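PDB 3QJG: epidermin biosynthesis protein EpiD, which binds flavin mononucleotide and probably carries out the oxidative decarboxylation of the C-terminal cysteine of the epidermin precursor peptide. Local coordinates for residues L12-S18 and I82-T86; H23-E27 and A165-V171; V37-T41 and N100-I105. All coordinates share one frame; numbering follows the deposited sequence. Where two conformers were deposited one is given.

The three contacts tie the mixed, largely parallel Rossmann-like sheet to FMN and its flanking helices. Interactions 1 and 3 share FMN M: G14, S15 and T86 of interaction 1 bond to it, S40 OG of interaction 3 lies against its phosphate, and the centres of the two contacts are about 12 Å apart. L12 N to I38 O and L12 O to S40 N, both 2.9 Å and probably hydrogen bonds, join them. Interaction 2 is centred about 13 Å from interaction 1, with the A165 side chain about 9 Å from a bound FMN, yet L83 CD1 reaches V171 CG2 at 3.5 Å. T104 of interaction 3 reaches a second flavin, FMN P, between subunits.

Interaction 1: residues L12-S18 and I82-T86; sequences LCGSVNS and ILPAT. With FMN (flavin mononucleotide), chain M.
P84, which follows a cis peptide bond, presses its ring against the loop after strand 7-12, with CG 3.1 Å from S18 OG and further contact to S15 CB. L12 CD2 comes to P84 CD, the two side chains crossing obliquely, and also touches L83 O. C13 fills the middle: with chi1 at -64°, SG swings next to its own backbone N and meets I82 CG2 at 3.6 Å, while CB packs on T86 CG2.

A single, weak hydrogen bond crosses between the segments: C13 N to P84 O, bent to 130° at the hydrogen. Within the loop, S18 OG donates to C13 O over 2.8 Å, lying in the carbonyl plane, and G14 is the centre of an inverse gamma turn.

The bonds to FMN M come from both segments. G14 N donates to phosphate O3P at 2.9 Å, and T86 OG1 to O2P at 2.6 Å; T86 OG1 also accepts from T89 N, capping helix 87-94. S15 OG, anti to its backbone nitrogen (chi1 175°), reaches the flavin carbonyl O4 at 2.6 Å. The ribityl O2' lies implausibly close to G14 O, so that bond is doubtful.

The loop and the strand end thus grip the phosphate and the isoalloxazine ring, and the start of helix 87-94 probably adds favourable electrostatics at the phosphate.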
loop_
_atom_site.group_PDB
_atom_site.type_symbol
_atom_site.label_atom_id
_atom_site.label_comp_id
_atom_site.label_asym_id
_atom_site.label_seq_id
_atom_site.Cartn_x
_atom_site.Cartn_y
_atom_site.Cartn_z
ATOM N N LEU A 12 -29.848 -8.196 4.605
ATOM C CA LEU A 12 -29.199 -8.644 5.844
ATOM C C LEU A 12 -28.660 -7.454 6.621
ATOM O O LEU A 12 -27.994 -6.644 6.062
ATOM C CB LEU A 12 -27.972 -9.472 5.521
ATOM C CG LEU A 12 -28.157 -10.746 4.765
ATOM C CD1 LEU A 12 -26.824 -11.342 4.473
ATOM C CD2 LEU A 12 -29.048 -11.600 5.636
ATOM N N CYS A 13 -28.852 -7.421 7.913
ATOM C CA CYS A 13 -28.316 -6.336 8.703
ATOM C C CYS A 13 -27.210 -6.853 9.664
ATOM O O CYS A 13 -26.921 -8.062 9.717
ATOM C CB CYS A 13 -29.443 -5.678 9.447
ATOM S SG CYS A 13 -30.723 -4.874 8.445
ATOM N N GLY A 14 -26.642 -5.939 10.441
ATOM C CA GLY A 14 -25.541 -6.208 11.378
ATOM C C GLY A 14 -25.870 -6.915 12.692
ATOM O O GLY A 14 -25.946 -6.305 13.795
ATOM N N SER A 15 -26.014 -8.219 12.578
ATOM C CA SER A 15 -26.437 -9.092 13.686
ATOM C C SER A 15 -25.836 -10.451 13.428
ATOM O O SER A 15 -25.650 -10.837 12.265
ATOM C CB SER A 15 -27.989 -9.199 13.677
ATOM O OG SER A 15 -28.511 -10.111 14.624
ATOM N N VAL A 16 -25.609 -11.220 14.490
ATOM C CA VAL A 16 -25.024 -12.527 14.329
ATOM C C VAL A 16 -25.998 -13.503 13.637
ATOM O O VAL A 16 -25.561 -14.427 12.994
ATOM C CB VAL A 16 -24.480 -13.137 15.655
ATOM C CG1 VAL A 16 -24.049 -14.608 15.416
ATOM C CG2 VAL A 16 -23.294 -12.341 16.134
ATOM N N ASN A 17 -27.301 -13.280 13.777
ATOM C CA ASN A 17 -28.292 -14.094 13.079
ATOM C C ASN A 17 -28.200 -14.068 11.541
ATOM O O ASN A 17 -28.598 -15.045 10.894
ATOM C CB ASN A 17 -29.722 -13.889 13.599
ATOM C CG ASN A 17 -30.061 -14.807 14.834
ATOM O OD1 ASN A 17 -29.390 -15.819 15.086
ATOM N ND2 ASN A 17 -31.091 -14.439 15.589
ATOM N N SER A 18 -27.549 -13.056 10.969
ATOM C CA SER A 18 -27.205 -13.084 9.523
ATOM C C SER A 18 -26.391 -14.273 9.086
ATOM O O SER A 18 -26.382 -14.633 7.935
ATOM C CB SER A 18 -26.488 -11.806 9.132
ATOM O OG SER A 18 -27.433 -10.749 9.078
ATOM N N ILE A 82 -36.475 -7.658 5.199
ATOM C CA ILE A 82 -35.302 -7.394 5.988
ATOM C C ILE A 82 -35.158 -8.489 7.072
ATOM O O ILE A 82 -35.981 -8.599 8.004
ATOM C CB ILE A 82 -35.317 -5.983 6.577
ATOM C CG1 ILE A 82 -35.768 -4.966 5.532
ATOM C CG2 ILE A 82 -33.936 -5.643 7.090
ATOM C CD1 ILE A 82 -35.839 -3.579 6.030
ATOM N N LEU A 83 -34.128 -9.322 6.939
ATOM C CA LEU A 83 -33.954 -10.478 7.824
ATOM C C LEU A 83 -32.474 -10.843 7.963
ATOM O O LEU A 83 -31.829 -11.205 6.959
ATOM C CB LEU A 83 -34.734 -11.693 7.288
ATOM C CG LEU A 83 -34.879 -12.813 8.316
ATOM C CD1 LEU A 83 -36.032 -13.756 8.021
ATOM C CD2 LEU A 83 -33.576 -13.579 8.496
ATOM N N PRO A 84 -31.917 -10.724 9.180
ATOM C CA PRO A 84 -32.450 -10.106 10.416
ATOM C C PRO A 84 -32.467 -8.591 10.289
ATOM O O PRO A 84 -31.561 -8.033 9.671
ATOM C CB PRO A 84 -31.423 -10.469 11.463
ATOM C CG PRO A 84 -30.126 -10.697 10.647
ATOM C CD PRO A 84 -30.553 -11.248 9.363
ATOM N N ALA A 85 -33.419 -7.943 10.956
ATOM C CA ALA A 85 -33.602 -6.542 10.900
ATOM C C ALA A 85 -33.168 -6.015 12.228
ATOM O O ALA A 85 -33.789 -6.377 13.229
ATOM C CB ALA A 85 -35.106 -6.158 10.667
ATOM N N THR A 86 -32.122 -5.169 12.199
ATOM C CA THR A 86 -31.642 -4.436 13.329
ATOM C C THR A 86 -32.539 -3.300 13.660
ATOM O O THR A 86 -33.255 -2.756 12.777
ATOM C CB THR A 86 -30.258 -3.805 13.067
ATOM O OG1 THR A 86 -30.287 -3.013 11.866
ATOM C CG2 THR A 86 -29.188 -4.885 12.956
HETATM N N1 FMN M . -28.088 -4.820 16.459
HETATM C C2 FMN M . -29.394 -5.218 16.339
HETATM O O2 FMN M . -30.271 -4.373 16.202
HETATM N N3 FMN M . -29.725 -6.533 16.411
HETATM C C4 FMN M . -28.773 -7.487 16.598
HETATM O O4 FMN M . -29.166 -8.628 16.663
HETATM C C4A FMN M . -27.435 -7.126 16.736
HETATM N N5 FMN M . -26.431 -8.055 16.917
HETATM C C5A FMN M . -25.136 -7.648 16.980
HETATM C C6 FMN M . -24.135 -8.581 17.214
HETATM C C7 FMN M . -22.820 -8.170 17.281
HETATM C C7M FMN M . -21.695 -9.141 17.494
HETATM C C8 FMN M . -22.516 -6.810 17.143
HETATM C C8M FMN M . -21.105 -6.287 17.263
HETATM C C9 FMN M . -23.515 -5.876 16.964
HETATM C C9A FMN M . -24.837 -6.284 16.879
HETATM N N10 FMN M . -25.842 -5.331 16.721
HETATM C C10 FMN M . -27.120 -5.764 16.644
HETATM C "C1'" FMN M . -25.595 -3.849 16.603
HETATM C "C2'" FMN M . -25.705 -3.397 15.149
HETATM O "O2'" FMN M . -24.881 -4.226 14.307
HETATM C "C3'" FMN M . -25.369 -1.951 15.133
HETATM O "O3'" FMN M . -26.347 -1.171 15.862
HETATM C "C4'" FMN M . -25.235 -1.432 13.702
HETATM O "O4'" FMN M . -25.051 -0.026 13.701
HETATM C "C5'" FMN M . -26.459 -1.654 12.877
HETATM O "O5'" FMN M . -26.092 -1.333 11.548
HETATM P P FMN M . -27.000 -1.784 10.299
HETATM O O1P FMN M . -26.663 -0.861 9.171
HETATM O O2P FMN M . -28.438 -1.677 10.691
HETATM O O3P FMN M . -26.706 -3.097 9.703
#

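Interaction 2: residues H23-E27 and A165-V171; sequences HYIIE and APEPYKV
Y24 carries most of this contact, reaching from helix 21-28 to the loop that leads into helix 168-174. From CB the chain turns with CG beside the backbone N (chi1 -66°), and that choice directs the ring at P168. CG of the ring lies 4.0 Å from P168 CG. That same proline carbon stands over the middle of the ring, 3.8 Å from its centroid and only 9° off the normal, a CH-pi contact with the face. Next out, CD1 touches P168 CA and V171 CG2. CE1 comes 3.0 Å from P166 O and 3.6 Å from V171 CG2, this methyl lying at the ring edge in plane, while P168 CD also packs on CE1 and CZ. At the tip, OH donates to P166 O over a short 2.5 Å. The donor stands above the carbonyl plane, 42° out of it, and the carbonyl oxygen itself lies at the edge of the tyrosine ring. A165 CB is also near the hydroxyl, at 4.0 Å.

One turn further along helix 21-28, E27 lays its CG on P168 CB at 3.7 Å, using the aliphatic part of a chain bent at chi2. L83 of strand 79-85 packs on Y24, A165 and V171, closing the contact against the sheet.

With its face on proline, its edge on valine and its hydroxyl bonded, the Y24 ring should have little freedom to rotate. The hydroxyl also satisfies the P166 carbonyl just before the C-terminal helix begins, joining two distant parts of the chain through one polar and several apolar contacts.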
loop_
_atom_site.group_PDB
_atom_site.type_symbol
_atom_site.label_atom_id
_atom_site.label_comp_id
_atom_site.label_asym_id
_atom_site.label_seq_id
_atom_site.Cartn_x
_atom_site.Cartn_y
_atom_site.Cartn_z
ATOM N N HIS A 23 -29.720 -20.895 5.230
ATOM C CA HIS A 23 -30.892 -21.756 5.479
ATOM C C HIS A 23 -32.167 -21.131 4.902
ATOM O O HIS A 23 -32.960 -21.817 4.282
ATOM C CB HIS A 23 -31.103 -22.021 6.995
ATOM C CG HIS A 23 -29.879 -22.526 7.698
ATOM N ND1 HIS A 23 -29.163 -23.620 7.247
ATOM C CD2 HIS A 23 -29.237 -22.082 8.812
ATOM C CE1 HIS A 23 -28.132 -23.824 8.052
ATOM N NE2 HIS A 23 -28.149 -22.901 9.006
ATOM N N TYR A 24 -32.347 -19.828 5.129
ATOM C CA TYR A 24 -33.499 -19.113 4.627
ATOM C C TYR A 24 -33.463 -19.043 3.100
ATOM O O TYR A 24 -34.468 -19.263 2.414
ATOM C CB TYR A 24 -33.523 -17.717 5.226
ATOM C CG TYR A 24 -33.750 -17.689 6.721
ATOM C CD1 TYR A 24 -34.996 -17.378 7.253
ATOM C CD2 TYR A 24 -32.715 -17.924 7.605
ATOM C CE1 TYR A 24 -35.192 -17.313 8.608
ATOM C CE2 TYR A 24 -32.914 -17.884 8.974
ATOM C CZ TYR A 24 -34.152 -17.563 9.476
ATOM O OH TYR A 24 -34.332 -17.520 10.850
ATOM N N ILE A 25 -32.289 -18.777 2.549
ATOM C CA ILE A 25 -32.155 -18.781 1.094
ATOM C C ILE A 25 -32.552 -20.144 0.538
ATOM O O ILE A 25 -33.327 -20.227 -0.415
ATOM C CB ILE A 25 -30.730 -18.483 0.631
ATOM C CG1 ILE A 25 -30.313 -17.069 1.073
ATOM C CG2 ILE A 25 -30.642 -18.671 -0.878
ATOM C CD1 ILE A 25 -28.799 -16.809 0.946
ATOM N N ILE A 26 -32.049 -21.217 1.144
ATOM C CA ILE A 26 -32.329 -22.546 0.610
ATOM C C ILE A 26 -33.849 -22.782 0.551
ATOM O O ILE A 26 -34.374 -23.396 -0.417
ATOM C CB ILE A 26 -31.597 -23.672 1.426
ATOM C CG1 ILE A 26 -30.086 -23.677 1.121
ATOM C CG2 ILE A 26 -32.175 -25.082 1.127
ATOM C CD1 ILE A 26 -29.380 -25.035 1.466
ATOM N N GLU A 27 -34.543 -22.328 1.587
ATOM C CA GLU A 27 -35.965 -22.564 1.728
ATOM C C GLU A 27 -36.821 -21.636 0.855
ATOM O O GLU A 27 -37.844 -22.040 0.366
ATOM C CB GLU A 27 -36.393 -22.458 3.214
ATOM C CG GLU A 27 -35.818 -23.541 4.161
ATOM C CD GLU A 27 -35.896 -24.990 3.605
ATOM O OE1 GLU A 27 -34.832 -25.638 3.441
ATOM O OE2 GLU A 27 -37.022 -25.479 3.350
ATOM N N ALA A 165 -35.365 -13.417 14.603
ATOM C CA ALA A 165 -35.891 -13.831 13.288
ATOM C C ALA A 165 -36.486 -15.239 13.420
ATOM O O ALA A 165 -35.969 -16.057 14.148
ATOM C CB ALA A 165 -34.784 -13.786 12.186
ATOM N N PRO A 166 -37.588 -15.514 12.716
ATOM C CA PRO A 166 -38.232 -16.783 12.920
ATOM C C PRO A 166 -37.657 -17.839 12.012
ATOM O O PRO A 166 -36.844 -17.540 11.132
ATOM C CB PRO A 166 -39.684 -16.486 12.536
ATOM C CG PRO A 166 -39.573 -15.377 11.503
ATOM C CD PRO A 166 -38.434 -14.568 11.954
ATOM N N GLU A 167 -38.107 -19.056 12.222
ATOM C CA GLU A 167 -37.595 -20.124 11.392
ATOM C C GLU A 167 -38.042 -19.921 9.931
ATOM O O GLU A 167 -39.077 -19.269 9.649
ATOM C CB GLU A 167 -37.941 -21.504 11.946
ATOM C CG GLU A 167 -37.039 -21.896 13.129
ATOM C CD GLU A 167 -35.613 -21.322 13.041
ATOM O OE1 GLU A 167 -34.849 -21.678 12.097
ATOM O OE2 GLU A 167 -35.247 -20.526 13.946
ATOM N N PRO A 168 -37.198 -20.403 8.976
ATOM C CA PRO A 168 -37.467 -20.209 7.568
ATOM C C PRO A 168 -38.885 -20.496 7.073
ATOM O O PRO A 168 -39.432 -19.712 6.264
ATOM C CB PRO A 168 -36.466 -21.137 6.882
ATOM C CG PRO A 168 -35.328 -21.189 7.792
ATOM C CD PRO A 168 -35.879 -21.033 9.177
ATOM N N TYR A 169 -39.520 -21.546 7.577
ATOM C CA TYR A 169 -40.919 -21.799 7.159
ATOM C C TYR A 169 -41.879 -20.669 7.562
ATOM O O TYR A 169 -42.854 -20.408 6.846
ATOM C CB TYR A 169 -41.425 -23.191 7.625
ATOM C CG TYR A 169 -41.915 -23.283 9.061
ATOM C CD1 TYR A 169 -43.254 -23.076 9.372
ATOM C CD2 TYR A 169 -41.048 -23.627 10.091
ATOM C CE1 TYR A 169 -43.716 -23.178 10.702
ATOM C CE2 TYR A 169 -41.486 -23.732 11.423
ATOM C CZ TYR A 169 -42.824 -23.507 11.722
ATOM O OH TYR A 169 -43.267 -23.617 13.031
ATOM N N LYS A 170 -41.621 -19.985 8.675
ATOM C CA LYS A 170 -42.520 -18.890 9.112
ATOM C C LYS A 170 -42.351 -17.681 8.218
ATOM O O LYS A 170 -43.294 -16.943 7.966
ATOM C CB LYS A 170 -42.264 -18.462 10.571
ATOM C CG LYS A 170 -42.771 -19.448 11.642
ATOM C CD LYS A 170 -44.285 -19.339 11.867
ATOM C CE LYS A 170 -44.736 -20.183 13.058
ATOM N NZ LYS A 170 -46.229 -20.425 13.026
ATOM N N VAL A 171 -41.130 -17.481 7.740
ATOM C CA VAL A 171 -40.839 -16.450 6.763
ATOM C C VAL A 171 -41.635 -16.736 5.508
ATOM O O VAL A 171 -42.288 -15.841 4.990
ATOM C CB VAL A 171 -39.293 -16.404 6.459
ATOM C CG1 VAL A 171 -38.968 -15.341 5.384
ATOM C CG2 VAL A 171 -38.508 -16.153 7.761
#

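Interaction 3: residues V37-T41 and N100-I105; sequences VIAST and NLLLTI. With FMN (flavin mononucleotide), chain M; FMN (flavin mononucleotide), chain P.
Strand 37-39 and the start of helix 101-107 meet with their axes 8.6 Å apart at closest and their directions 119° apart. No direct hydrogen bond joins the segments, but a water bridges them, donating to A39 O at 2.8 Å and accepting from L102 N.

I38 supplies the apolar link. Its CG1 is anti to the backbone N (chi1 -174°), and the extended branch carries CD1 onto the helix, where it packs tightly on L101 CG at 3.5 Å, crossing that side chain at about a right angle. The same methyl also meets L102 CB and, at 3.7 Å, I105 CD1. L102 answers with CD1 laid against the backbone of A39 and S40, 3.4 Å from S40 N. N100 and T41 slide past each other, OG1 of T41 lying 3.7 Å from N100 CB.

N100 caps the helix: its OD1 accepts from L103 N at 2.8 Å, nearly along the C=O axis. Its backbone O takes two donors, T104 N and T104 OG1, and T104 OG1 in turn accepts from the ribityl O3' of FMN P. S40 OG lies 2.4 Å from O3P of FMN M, too short for the distance to be trusted.

Packed together, strand end and helix start thus face two flavins: S40 a phosphate, and T104 the ribityl chain of FMN P, which also bonds to T86 and N118 of the fourth subunit, completing a site between subunits.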
loop_
_atom_site.group_PDB
_atom_site.type_symbol
_atom_site.label_atom_id
_atom_site.label_comp_id
_atom_site.label_asym_id
_atom_site.label_seq_id
_atom_site.Cartn_x
_atom_site.Cartn_y
_atom_site.Cartn_z
ATOM N N VAL A 37 -29.622 -11.253 -2.530
ATOM C CA VAL A 37 -29.218 -10.804 -1.240
ATOM C C VAL A 37 -28.441 -9.547 -1.339
ATOM O O VAL A 37 -27.668 -9.395 -2.280
ATOM C CB VAL A 37 -28.343 -11.884 -0.577
ATOM C CG1 VAL A 37 -27.938 -11.445 0.813
ATOM C CG2 VAL A 37 -29.130 -13.169 -0.498
ATOM N N ILE A 38 -28.654 -8.675 -0.355
ATOM C CA ILE A 38 -27.856 -7.496 -0.134
ATOM C C ILE A 38 -27.625 -7.322 1.364
ATOM O O ILE A 38 -28.523 -7.598 2.129
ATOM C CB ILE A 38 -28.566 -6.189 -0.669
ATOM C CG1 ILE A 38 -27.648 -4.963 -0.568
ATOM C CG2 ILE A 38 -29.932 -5.931 0.034
ATOM C CD1 ILE A 38 -28.232 -3.668 -1.260
ATOM N N ALA A 39 -26.455 -6.849 1.767
ATOM C CA ALA A 39 -26.193 -6.520 3.193
ATOM C C ALA A 39 -26.108 -5.049 3.422
ATOM O O ALA A 39 -25.695 -4.332 2.521
ATOM C CB ALA A 39 -24.926 -7.122 3.637
ATOM N N SER A 40 -26.365 -4.621 4.667
ATOM C CA SER A 40 -26.124 -3.274 5.096
ATOM C C SER A 40 -24.619 -3.058 5.173
ATOM O O SER A 40 -23.836 -4.016 5.003
ATOM C CB SER A 40 -26.701 -3.039 6.516
ATOM O OG SER A 40 -26.057 -3.867 7.496
ATOM N N THR A 41 -24.192 -1.834 5.499
ATOM C CA THR A 41 -22.759 -1.565 5.422
ATOM C C THR A 41 -22.121 -2.328 6.585
ATOM O O THR A 41 -21.226 -3.155 6.384
ATOM C CB THR A 41 -22.441 -0.047 5.335
ATOM O OG1 THR A 41 -22.980 0.456 4.085
ATOM C CG2 THR A 41 -20.877 0.213 5.433
ATOM N N ASN A 100 -27.318 4.011 2.582
ATOM C CA ASN A 100 -26.712 2.910 1.818
ATOM C C ASN A 100 -27.642 2.252 0.814
ATOM O O ASN A 100 -28.797 2.585 0.780
ATOM C CB ASN A 100 -26.133 1.891 2.743
ATOM C CG ASN A 100 -27.158 1.242 3.657
ATOM O OD1 ASN A 100 -28.271 0.880 3.244
ATOM N ND2 ASN A 100 -26.743 1.007 4.917
ATOM N N LEU A 101 -27.159 1.297 0.008
ATOM C CA LEU A 101 -27.979 0.779 -1.042
ATOM C C LEU A 101 -29.226 0.014 -0.496
ATOM O O LEU A 101 -30.343 0.166 -0.974
ATOM C CB LEU A 101 -27.096 -0.125 -1.963
ATOM C CG LEU A 101 -27.903 -0.714 -3.080
ATOM C CD1 LEU A 101 -28.654 0.449 -3.861
ATOM C CD2 LEU A 101 -26.917 -1.664 -3.987
ATOM N N LEU A 102 -29.042 -0.818 0.522
ATOM C CA LEU A 102 -30.107 -1.547 1.121
ATOM C C LEU A 102 -31.231 -0.654 1.589
ATOM O O LEU A 102 -32.417 -0.946 1.372
ATOM C CB LEU A 102 -29.561 -2.326 2.336
ATOM C CG LEU A 102 -30.505 -3.147 3.204
ATOM C CD1 LEU A 102 -29.691 -4.208 3.942
ATOM C CD2 LEU A 102 -31.246 -2.291 4.283
ATOM N N LEU A 103 -30.868 0.423 2.260
ATOM C CA LEU A 103 -31.871 1.292 2.830
ATOM C C LEU A 103 -32.644 2.079 1.778
ATOM O O LEU A 103 -33.847 2.361 1.949
ATOM C CB LEU A 103 -31.253 2.277 3.801
ATOM C CG LEU A 103 -30.626 1.807 5.109
ATOM C CD1 LEU A 103 -29.929 2.984 5.830
ATOM C CD2 LEU A 103 -31.695 1.226 5.979
ATOM N N THR A 104 -31.935 2.483 0.731
ATOM C CA THR A 104 -32.535 3.146 -0.422
ATOM C C THR A 104 -33.524 2.248 -1.208
ATOM O O THR A 104 -34.582 2.725 -1.676
ATOM C CB THR A 104 -31.426 3.636 -1.411
ATOM O OG1 THR A 104 -30.506 4.468 -0.687
ATOM C CG2 THR A 104 -31.983 4.359 -2.606
ATOM N N ILE A 105 -33.146 0.996 -1.405
ATOM C CA ILE A 105 -34.033 -0.008 -1.907
ATOM C C ILE A 105 -35.325 -0.119 -1.102
ATOM O O ILE A 105 -36.391 -0.083 -1.712
ATOM C CB ILE A 105 -33.367 -1.368 -2.027
ATOM C CG1 ILE A 105 -32.231 -1.305 -3.036
ATOM C CG2 ILE A 105 -34.362 -2.414 -2.575
ATOM C CD1 ILE A 105 -31.256 -2.529 -2.971
HETATM N N1 FMN M . -28.088 -4.820 16.459
HETATM C C2 FMN M . -29.394 -5.218 16.339
HETATM O O2 FMN M . -30.271 -4.373 16.202
HETATM N N3 FMN M . -29.725 -6.533 16.411
HETATM C C4 FMN M . -28.773 -7.487 16.598
HETATM O O4 FMN M . -29.166 -8.628 16.663
HETATM C C4A FMN M . -27.435 -7.126 16.736
HETATM N N5 FMN M . -26.431 -8.055 16.917
HETATM C C5A FMN M . -25.136 -7.648 16.980
HETATM C C6 FMN M . -24.135 -8.581 17.214
HETATM C C7 FMN M . -22.820 -8.170 17.281
HETATM C C7M FMN M . -21.695 -9.141 17.494
HETATM C C8 FMN M . -22.516 -6.810 17.143
HETATM C C8M FMN M . -21.105 -6.287 17.263
HETATM C C9 FMN M . -23.515 -5.876 16.964
HETATM C C9A FMN M . -24.837 -6.284 16.879
HETATM N N10 FMN M . -25.842 -5.331 16.721
HETATM C C10 FMN M . -27.120 -5.764 16.644
HETATM C "C1'" FMN M . -25.595 -3.849 16.603
HETATM C "C2'" FMN M . -25.705 -3.397 15.149
HETATM O "O2'" FMN M . -24.881 -4.226 14.307
HETATM C "C3'" FMN M . -25.369 -1.951 15.133
HETATM O "O3'" FMN M . -26.347 -1.171 15.862
HETATM C "C4'" FMN M . -25.235 -1.432 13.702
HETATM O "O4'" FMN M . -25.051 -0.026 13.701
HETATM C "C5'" FMN M . -26.459 -1.654 12.877
HETATM O "O5'" FMN M . -26.092 -1.333 11.548
HETATM P P FMN M . -27.000 -1.784 10.299
HETATM O O1P FMN M . -26.663 -0.861 9.171
HETATM O O2P FMN M . -28.438 -1.677 10.691
HETATM O O3P FMN M . -26.706 -3.097 9.703
HETATM N N1 FMN P . -31.364 9.131 -4.829
HETATM C C2 FMN P . -32.254 10.179 -4.853
HETATM O O2 FMN P . -32.900 10.575 -3.825
HETATM N N3 FMN P . -32.382 10.844 -6.049
HETATM C C4 FMN P . -31.720 10.460 -7.196
HETATM O O4 FMN P . -31.953 11.097 -8.227
HETATM C C4A FMN P . -30.842 9.390 -7.153
HETATM N N5 FMN P . -30.154 8.933 -8.280
HETATM C C5A FMN P . -29.246 7.882 -8.193
HETATM C C6 FMN P . -28.534 7.436 -9.308
HETATM C C7 FMN P . -27.614 6.374 -9.213
HETATM C C7M FMN P . -26.845 5.880 -10.430
HETATM C C8 FMN P . -27.440 5.754 -7.971
HETATM C C8M FMN P . -26.466 4.614 -7.773
HETATM C C9 FMN P . -28.147 6.200 -6.860
HETATM C C9A FMN P . -29.056 7.253 -6.969
HETATM N N10 FMN P . -29.772 7.674 -5.858
HETATM C C10 FMN P . -30.654 8.743 -5.941
HETATM C "C1'" FMN P . -29.610 7.035 -4.549
HETATM C "C2'" FMN P . -28.761 7.880 -3.608
HETATM O "O2'" FMN P . -27.474 8.186 -4.086
HETATM C "C3'" FMN P . -28.601 7.102 -2.324
HETATM O "O3'" FMN P . -29.824 6.979 -1.613
HETATM C "C4'" FMN P . -27.527 7.765 -1.428
HETATM O "O4'" FMN P . -27.477 7.101 -0.215
HETATM C "C5'" FMN P . -27.817 9.190 -1.170
HETATM O "O5'" FMN P . -26.858 9.689 -0.277
HETATM P P FMN P . -26.689 11.269 -0.057
HETATM O O1P FMN P . -25.856 11.526 1.258
HETATM O O2P FMN P . -28.040 11.809 -0.016
HETATM O O3P FMN P . -26.093 11.884 -1.282
HETATM O O HOH W 1 -26.174 -1.872 1.214
#